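Local coordinates for protein dTDP-4-dehydrorhamnose reductase (PDB 2GGS) that probably reduces dTDP-4-dehydrorhamnose as an NADPH-binding oxidoreductase of the RmlD family, at residues T173-S185 with V207-L219. Sequence-based numbering, arbitrary orientation.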
ATOM      1  N   THR A 173      22.442  -0.886  15.087  1.00 31.73           N
ATOM      2  CA  THR A 173      21.753  -2.164  15.155  1.00 30.45           C
ATOM      3  C   THR A 173      20.325  -2.046  14.625  1.00 30.01           C
ATOM      4  O   THR A 173      19.572  -1.108  14.995  1.00 29.90           O
ATOM      5  CB  THR A 173      21.769  -2.729  16.575  1.00 31.05           C
ATOM      6  OG1 THR A 173      23.133  -2.928  16.970  1.00 31.70           O
ATOM      7  CG2 THR A 173      20.996  -4.065  16.666  1.00 31.27           C
ATOM      8  N   VAL A 174      19.991  -2.965  13.716  1.00 28.64           N
ATOM      9  CA  VAL A 174      18.631  -3.156  13.238  1.00 27.08           C
ATOM     10  C   VAL A 174      17.946  -4.209  14.085  1.00 27.28           C
ATOM     11  O   VAL A 174      18.454  -5.322  14.250  1.00 27.50           O
ATOM     12  CB  VAL A 174      18.603  -3.629  11.742  1.00 26.65           C
ATOM     13  CG1 VAL A 174      17.223  -4.164  11.384  1.00 27.02           C
ATOM     14  CG2 VAL A 174      18.949  -2.499  10.823  1.00 26.86           C
ATOM     15  N   PHE A 175      16.794  -3.855  14.647  1.00 26.60           N
ATOM     16  CA  PHE A 175      15.962  -4.812  15.357  1.00 26.97           C
ATOM     17  C   PHE A 175      14.857  -5.349  14.452  1.00 26.56           C
ATOM     18  O   PHE A 175      13.931  -4.634  14.082  1.00 27.99           O
ATOM     19  CB  PHE A 175      15.424  -4.165  16.642  1.00 27.33           C
ATOM     20  CG  PHE A 175      16.518  -3.781  17.589  1.00 27.04           C
ATOM     21  CD1 PHE A 175      17.087  -4.745  18.419  1.00 29.10           C
ATOM     22  CD2 PHE A 175      17.046  -2.505  17.578  1.00 27.80           C
ATOM     23  CE1 PHE A 175      18.129  -4.413  19.269  1.00 29.66           C
ATOM     24  CE2 PHE A 175      18.096  -2.160  18.425  1.00 29.34           C
ATOM     25  CZ  PHE A 175      18.641  -3.121  19.265  1.00 28.47           C
ATOM     26  N   ALA A 176      14.992  -6.603  14.045  1.00 24.55           N
ATOM     27  CA  ALA A 176      14.099  -7.158  13.046  1.00 23.98           C
ATOM     28  C   ALA A 176      13.034  -7.984  13.712  1.00 23.22           C
ATOM     29  O   ALA A 176      13.302  -8.990  14.365  1.00 22.84           O
ATOM     30  CB  ALA A 176      14.873  -7.987  11.973  1.00 22.53           C
ATOM     31  N   PHE A 177      11.791  -7.537  13.538  1.00 22.51           N
ATOM     32  CA  PHE A 177      10.646  -8.269  14.022  1.00 21.61           C
ATOM     33  C   PHE A 177      10.676  -9.727  13.564  1.00 21.43           C
ATOM     34  O   PHE A 177      10.853 -10.008  12.378  1.00 21.28           O
ATOM     35  CB  PHE A 177       9.360  -7.580  13.532  1.00 22.09           C
ATOM     36  CG  PHE A 177       8.088  -8.274  13.940  1.00 23.01           C
ATOM     37  CD1 PHE A 177       7.772  -8.463  15.293  1.00 24.94           C
ATOM     38  CD2 PHE A 177       7.167  -8.702  12.972  1.00 23.06           C
ATOM     39  CE1 PHE A 177       6.579  -9.093  15.684  1.00 24.83           C
ATOM     40  CE2 PHE A 177       5.962  -9.344  13.344  1.00 23.95           C
ATOM     41  CZ  PHE A 177       5.660  -9.523  14.715  1.00 22.63           C
ATOM     42  N   LYS A 178      10.498 -10.640  14.515  1.00 21.18           N
ATOM     43  CA  LYS A 178      10.295 -12.054  14.194  1.00 21.99           C
ATOM     44  C   LYS A 178       8.910 -12.266  13.602  1.00 22.53           C
ATOM     45  O   LYS A 178       7.927 -12.394  14.338  1.00 21.25           O
ATOM     46  CB  LYS A 178      10.488 -12.946  15.431  1.00 23.25           C
ATOM     47  CG  LYS A 178      10.457 -14.464  15.145  1.00 24.36           C
ATOM     48  CD  LYS A 178      10.676 -15.252  16.449  1.00 24.88           C
ATOM     49  CE  LYS A 178      10.296 -16.702  16.359  1.00 29.96           C
ATOM     50  NZ  LYS A 178      10.215 -17.235  17.758  1.00 30.39           N
ATOM     51  N   GLY A 179       8.857 -12.321  12.271  1.00 21.84           N
ATOM     52  CA  GLY A 179       7.613 -12.568  11.555  1.00 20.57           C
ATOM     53  C   GLY A 179       7.835 -12.376  10.070  1.00 19.52           C
ATOM     54  O   GLY A 179       8.910 -11.916   9.656  1.00 20.40           O
ATOM     55  N   TYR A 180       6.804 -12.693   9.292  1.00 18.85           N
ATOM     56  CA  TYR A 180       6.894 -12.861   7.821  1.00 18.14           C
ATOM     57  C   TYR A 180       6.013 -11.762   7.266  1.00 18.05           C
ATOM     58  O   TYR A 180       4.906 -11.547   7.788  1.00 18.02           O
ATOM     59  CB  TYR A 180       6.481 -14.235   7.408  1.00 19.02           C
ATOM     60  CG  TYR A 180       7.397 -15.285   8.025  1.00 19.84           C
ATOM     61  CD1 TYR A 180       7.167 -15.722   9.310  1.00 21.24           C
ATOM     62  CD2 TYR A 180       8.476 -15.814   7.306  1.00 22.51           C
ATOM     63  CE1 TYR A 180       7.981 -16.641   9.902  1.00 20.81           C
ATOM     64  CE2 TYR A 180       9.334 -16.785   7.897  1.00 20.60           C
ATOM     65  CZ  TYR A 180       9.055 -17.185   9.196  1.00 20.34           C
ATOM     66  OH  TYR A 180       9.835 -18.143   9.828  1.00 24.85           O
ATOM     67  N   TYR A 181       6.371 -11.200   6.132  1.00 17.83           N
ATOM     68  CA  TYR A 181       5.412 -10.752   5.147  1.00 17.41           C
ATOM     69  C   TYR A 181       5.797 -10.878   3.680  1.00 18.07           C
ATOM     70  O   TYR A 181       6.629 -11.724   3.343  1.00 18.07           O
ATOM     71  CB  TYR A 181       5.245  -9.236   5.552  1.00 17.61           C
ATOM     72  CG  TYR A 181       6.470  -8.304   5.303  1.00 18.10           C
ATOM     73  CD1 TYR A 181       7.801  -8.765   5.447  1.00 19.38           C
ATOM     74  CD2 TYR A 181       6.282  -6.958   4.979  1.00 16.29           C
ATOM     75  CE1 TYR A 181       8.899  -7.941   5.206  1.00 20.00           C
ATOM     76  CE2 TYR A 181       7.375  -6.100   4.766  1.00 16.68           C
ATOM     77  CZ  TYR A 181       8.686  -6.592   4.875  1.00 19.28           C
ATOM     78  OH  TYR A 181       9.748  -5.747   4.612  1.00 20.11           O
ATOM     79  N   SER A 182       5.205 -10.053   2.800  1.00 15.84           N
ATOM     80  CA  SER A 182       5.442 -10.208   1.380  1.00 17.56           C
ATOM     81  C   SER A 182       5.793  -8.863   0.674  1.00 15.98           C
ATOM     82  O   SER A 182       5.025  -8.366  -0.147  1.00 14.87           O
ATOM     83  CB  SER A 182       4.225 -10.884   0.701  1.00 18.47           C
ATOM     84  OG  SER A 182       3.046 -10.302   1.145  1.00 28.66           O
ATOM     85  N   PRO A 183       6.983  -8.325   0.967  1.00 16.25           N
ATOM     86  CA  PRO A 183       7.301  -6.962   0.528  1.00 15.99           C
ATOM     87  C   PRO A 183       7.372  -6.859  -1.001  1.00 16.36           C
ATOM     88  O   PRO A 183       7.932  -7.743  -1.665  1.00 17.44           O
ATOM     89  CB  PRO A 183       8.679  -6.704   1.155  1.00 16.67           C
ATOM     90  CG  PRO A 183       9.276  -8.114   1.342  1.00 15.50           C
ATOM     91  CD  PRO A 183       8.082  -8.926   1.757  1.00 15.37           C
ATOM     92  N   ILE A 184       6.798  -5.795  -1.558  1.00 14.03           N
ATOM     93  CA  ILE A 184       6.865  -5.505  -2.975  1.00 14.55           C
ATOM     94  C   ILE A 184       7.371  -4.082  -3.135  1.00 14.55           C
ATOM     95  O   ILE A 184       6.993  -3.194  -2.344  1.00 14.10           O
ATOM     96  CB  ILE A 184       5.447  -5.710  -3.634  1.00 15.44           C
ATOM     97  CG1 ILE A 184       5.466  -5.569  -5.174  1.00 14.54           C
ATOM     98  CG2 ILE A 184       4.348  -4.780  -2.917  1.00 13.48           C
ATOM     99  CD1 ILE A 184       4.146  -5.998  -5.814  1.00 15.40           C
ATOM    100  N   SER A 185       8.232  -3.839  -4.116  1.00 13.66           N
ATOM    101  CA  SER A 185       8.661  -2.455  -4.390  1.00 13.09           C
ATOM    102  C   SER A 185       7.503  -1.652  -4.920  1.00 12.71           C
ATOM    103  O   SER A 185       6.613  -2.175  -5.608  1.00 12.44           O
ATOM    104  CB  SER A 185       9.808  -2.362  -5.382  1.00 14.01           C
ATOM    105  OG  SER A 185       9.421  -2.904  -6.633  1.00 14.15           O
ATOM    106  N   VAL A 207      -1.845  -8.614  -4.630  1.00 14.18           N
ATOM    107  CA  VAL A 207      -0.649  -8.371  -5.444  1.00 14.24           C
ATOM    108  C   VAL A 207       0.493  -7.985  -4.474  1.00 15.04           C
ATOM    109  O   VAL A 207       0.577  -6.844  -4.036  1.00 15.29           O
ATOM    110  CB  VAL A 207      -0.851  -7.262  -6.525  1.00 14.08           C
ATOM    111  CG1 VAL A 207       0.384  -7.120  -7.378  1.00 14.32           C
ATOM    112  CG2 VAL A 207      -2.073  -7.529  -7.418  1.00 15.25           C
ATOM    113  N   ALA A 208       1.363  -8.943  -4.132  1.00 14.27           N
ATOM    114  CA  ALA A 208       2.490  -8.684  -3.234  1.00 14.88           C
ATOM    115  C   ALA A 208       3.678  -9.600  -3.546  1.00 15.99           C
ATOM    116  O   ALA A 208       3.639 -10.344  -4.537  1.00 17.10           O
ATOM    117  CB  ALA A 208       2.066  -8.833  -1.777  1.00 14.77           C
ATOM    118  N   GLY A 209       4.714  -9.514  -2.723  1.00 15.51           N
ATOM    119  CA  GLY A 209       5.998 -10.163  -3.011  1.00 16.00           C
ATOM    120  C   GLY A 209       6.039 -11.599  -2.510  1.00 16.06           C
ATOM    121  O   GLY A 209       5.042 -12.166  -2.165  1.00 16.74           O
ATOM    122  N   GLU A 210       7.230 -12.183  -2.495  1.00 17.00           N
ATOM    123  CA  GLU A 210       7.411 -13.534  -1.960  1.00 18.50           C
ATOM    124  C   GLU A 210       7.485 -13.452  -0.436  1.00 18.11           C
ATOM    125  O   GLU A 210       8.005 -12.472   0.128  1.00 17.87           O
ATOM    126  CB  GLU A 210       8.717 -14.129  -2.512  1.00 19.43           C
ATOM    127  CG  GLU A 210       8.766 -14.265  -4.014  1.00 26.13           C
ATOM    128  CD  GLU A 210       8.395 -15.672  -4.466  1.00 32.23           C
ATOM    129  OE1 GLU A 210       8.319 -15.885  -5.689  1.00 36.64           O
ATOM    130  OE2 GLU A 210       8.144 -16.548  -3.603  1.00 36.54           O
ATOM    131  N   ARG A 211       6.957 -14.473   0.239  1.00 17.39           N
ATOM    132  CA  ARG A 211       7.012 -14.544   1.703  1.00 18.10           C
ATOM    133  C   ARG A 211       8.469 -14.541   2.208  1.00 18.53           C
ATOM    134  O   ARG A 211       9.281 -15.342   1.741  1.00 18.25           O
ATOM    135  CB  ARG A 211       6.310 -15.806   2.194  1.00 19.46           C
ATOM    136  CG  ARG A 211       6.413 -16.054   3.729  1.00 18.16           C
ATOM    137  CD  ARG A 211       5.599 -17.337   4.064  1.00 20.35           C
ATOM    138  NE  ARG A 211       5.560 -17.661   5.486  1.00 21.73           N
ATOM    139  CZ  ARG A 211       6.505 -18.331   6.145  1.00 20.74           C
ATOM    140  NH1 ARG A 211       7.578 -18.777   5.508  1.00 22.87           N
ATOM    141  NH2 ARG A 211       6.346 -18.587   7.442  1.00 23.62           N
ATOM    142  N   ILE A 212       8.790 -13.647   3.144  1.00 17.30           N
ATOM    143  CA  ILE A 212      10.132 -13.560   3.703  1.00 17.77           C
ATOM    144  C   ILE A 212      10.061 -13.027   5.121  1.00 17.21           C
ATOM    145  O   ILE A 212       9.130 -12.299   5.468  1.00 17.02           O
ATOM    146  CB  ILE A 212      11.051 -12.645   2.809  1.00 17.51           C
ATOM    147  CG1 ILE A 212      12.552 -12.847   3.091  1.00 17.83           C
ATOM    148  CG2 ILE A 212      10.654 -11.155   2.980  1.00 18.75           C
ATOM    149  CD1 ILE A 212      13.486 -12.057   2.141  1.00 19.06           C
ATOM    150  N   SER A 213      11.026 -13.424   5.957  1.00 16.48           N
ATOM    151  CA  SER A 213      11.094 -12.896   7.312  1.00 16.88           C
ATOM    152  C   SER A 213      11.811 -11.548   7.295  1.00 16.24           C
ATOM    153  O   SER A 213      12.642 -11.275   6.409  1.00 16.32           O
ATOM    154  CB  SER A 213      11.798 -13.913   8.256  1.00 18.38           C
ATOM    155  OG  SER A 213      13.203 -13.958   8.016  1.00 18.93           O
ATOM    156  N   ARG A 214      11.528 -10.691   8.284  1.00 16.38           N
ATOM    157  CA  ARG A 214      12.261  -9.429   8.335  1.00 17.11           C
ATOM    158  C   ARG A 214      13.755  -9.661   8.517  1.00 17.05           C
ATOM    159  O   ARG A 214      14.579  -8.927   7.973  1.00 16.73           O
ATOM    160  CB  ARG A 214      11.747  -8.573   9.499  1.00 16.97           C
ATOM    161  CG  ARG A 214      10.510  -7.736   9.144  1.00 18.64           C
ATOM    162  CD  ARG A 214       9.251  -8.483   9.267  1.00 21.30           C
ATOM    163  NE  ARG A 214       8.068  -7.603   9.180  1.00 21.84           N
ATOM    164  CZ  ARG A 214       6.819  -8.039   9.093  1.00 23.48           C
ATOM    165  NH1 ARG A 214       6.554  -9.342   9.051  1.00 20.14           N
ATOM    166  NH2 ARG A 214       5.824  -7.161   9.034  1.00 22.65           N
ATOM    167  N   PHE A 215      14.083 -10.684   9.307  1.00 17.13           N
ATOM    168  CA  PHE A 215      15.478 -11.011   9.626  1.00 17.88           C
ATOM    169  C   PHE A 215      16.230 -11.372   8.353  1.00 16.86           C
ATOM    170  O   PHE A 215      17.297 -10.814   8.063  1.00 16.52           O
ATOM    171  CB  PHE A 215      15.518 -12.167  10.628  1.00 18.11           C
ATOM    172  CG  PHE A 215      16.911 -12.457  11.192  1.00 19.16           C
ATOM    173  CD1 PHE A 215      17.629 -11.465  11.856  1.00 18.10           C
ATOM    174  CD2 PHE A 215      17.454 -13.731  11.092  1.00 21.28           C
ATOM    175  CE1 PHE A 215      18.919 -11.711  12.391  1.00 20.19           C
ATOM    176  CE2 PHE A 215      18.738 -14.004  11.621  1.00 19.52           C
ATOM    177  CZ  PHE A 215      19.455 -12.978  12.290  1.00 19.57           C
ATOM    178  N   GLU A 216      15.664 -12.283   7.567  1.00 17.47           N
ATOM    179  CA  GLU A 216      16.387 -12.683   6.369  1.00 18.12           C
ATOM    180  C   GLU A 216      16.505 -11.468   5.451  1.00 18.93           C
ATOM    181  O   GLU A 216      17.554 -11.230   4.855  1.00 19.16           O
ATOM    182  CB  GLU A 216      15.740 -13.862   5.641  1.00 18.46           C
ATOM    183  CG  GLU A 216      16.523 -14.193   4.359  1.00 19.29           C
ATOM    184  CD  GLU A 216      15.913 -15.250   3.452  1.00 19.32           C
ATOM    185  OE1 GLU A 216      14.697 -15.508   3.537  1.00 19.63           O
ATOM    186  OE2 GLU A 216      16.687 -15.795   2.602  1.00 22.03           O
ATOM    187  N   LEU A 217      15.418 -10.690   5.344  1.00 17.04           N
ATOM    188  CA  LEU A 217      15.437  -9.539   4.442  1.00 18.54           C
ATOM    189  C   LEU A 217      16.531  -8.549   4.824  1.00 18.49           C
ATOM    190  O   LEU A 217      17.272  -8.079   3.964  1.00 17.56           O
ATOM    191  CB  LEU A 217      14.063  -8.848   4.405  1.00 17.83           C
ATOM    192  CG  LEU A 217      13.926  -7.607   3.515  1.00 19.98           C
ATOM    193  CD1 LEU A 217      14.379  -7.903   2.092  1.00 19.75           C
ATOM    194  CD2 LEU A 217      12.490  -7.149   3.511  1.00 19.45           C
ATOM    195  N   ALA A 218      16.644  -8.282   6.126  1.00 19.04           N
ATOM    196  CA  ALA A 218      17.611  -7.335   6.651  1.00 18.32           C
ATOM    197  C   ALA A 218      19.038  -7.819   6.360  1.00 19.52           C
ATOM    198  O   ALA A 218      19.869  -7.044   5.911  1.00 19.70           O
ATOM    199  CB  ALA A 218      17.390  -7.144   8.142  1.00 18.80           C
ATOM    200  N   LEU A 219      19.278  -9.113   6.581  1.00 20.56           N
ATOM    201  CA  LEU A 219      20.601  -9.700   6.346  1.00 21.78           C
ATOM    202  C   LEU A 219      20.951  -9.785   4.859  1.00 22.16           C
ATOM    203  O   LEU A 219      22.136  -9.638   4.503  1.00 22.58           O
ATOM    204  CB  LEU A 219      20.720 -11.079   6.997  1.00 21.18           C
ATOM    205  CG  LEU A 219      20.802 -11.114   8.520  1.00 22.03           C
ATOM    206  CD1 LEU A 219      20.836 -12.540   9.058  1.00 24.95           C
ATOM    207  CD2 LEU A 219      22.018 -10.353   9.023  1.00 23.68           C
TER
HETATM  208  O   HOH W   1      12.255 -12.016  11.227  1.00 18.09           O
HETATM  209  O   HOH W   2       9.276  -9.787  -2.842  1.00 19.14           O
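R214 and R211 each lay a guanidinium flat on a tyrosine of 173-185. R214 bends at its second torsion (chi2 84°), which carries the chain past the F177 and G179 carbonyls to the Y181 ring. Its CZ then sits over one face of the Y181 ring, 4.1 Å from the ring centroid, in a cation-pi stack with planes 16° apart. P183 CD lies over the opposite face of that ring. F177 comes to the other face of the R214 guanidinium with its ring edge, CD2 4.0 Å from CZ, the two planes nearly perpendicular. The group is therefore held between a ring face and a ring edge. At its own edge R214 NH1 lies 3.0 Å from Y180 O.

R211 reaches Y180 differently. Its extended chain brings NH2 over the ring centre, and the planes are only 12° apart. CZ is 3.7 Å from the Y180 ring centroid. A salt bridge from R211 NE to D247 also holds this guanidinium.

The tyrosines diverge because Y180 and Y181 are neighbours on a short antiparallel bridge with 212-213. Y180 shares a face with S213, Y181 with I212. Y181 and I212 exchange two backbone bonds, and the I212 N to Y181 O one is 2.9 Å. I212 CG2 packs on P183 CD at 3.6 Å, and L217 CD2 touches Y181 OH.

S213 is the N-cap of the helix that follows: its OG accepts from E216 N at 3.0 Å. R214 N, in the first turn, donates to G179 O. One water links F177 O to F215 N, another P183 O to E210 N.

The Y181 side chain is about 6 Å from the bound NADPH. The arrangement is a short two-stranded antiparallel pairing, joined through helix 186-199 and strand 203-206, that leads into a capped helix just past 203-206, the edge strand of the parallel Rossmann sheet of this RmlD-family reductase.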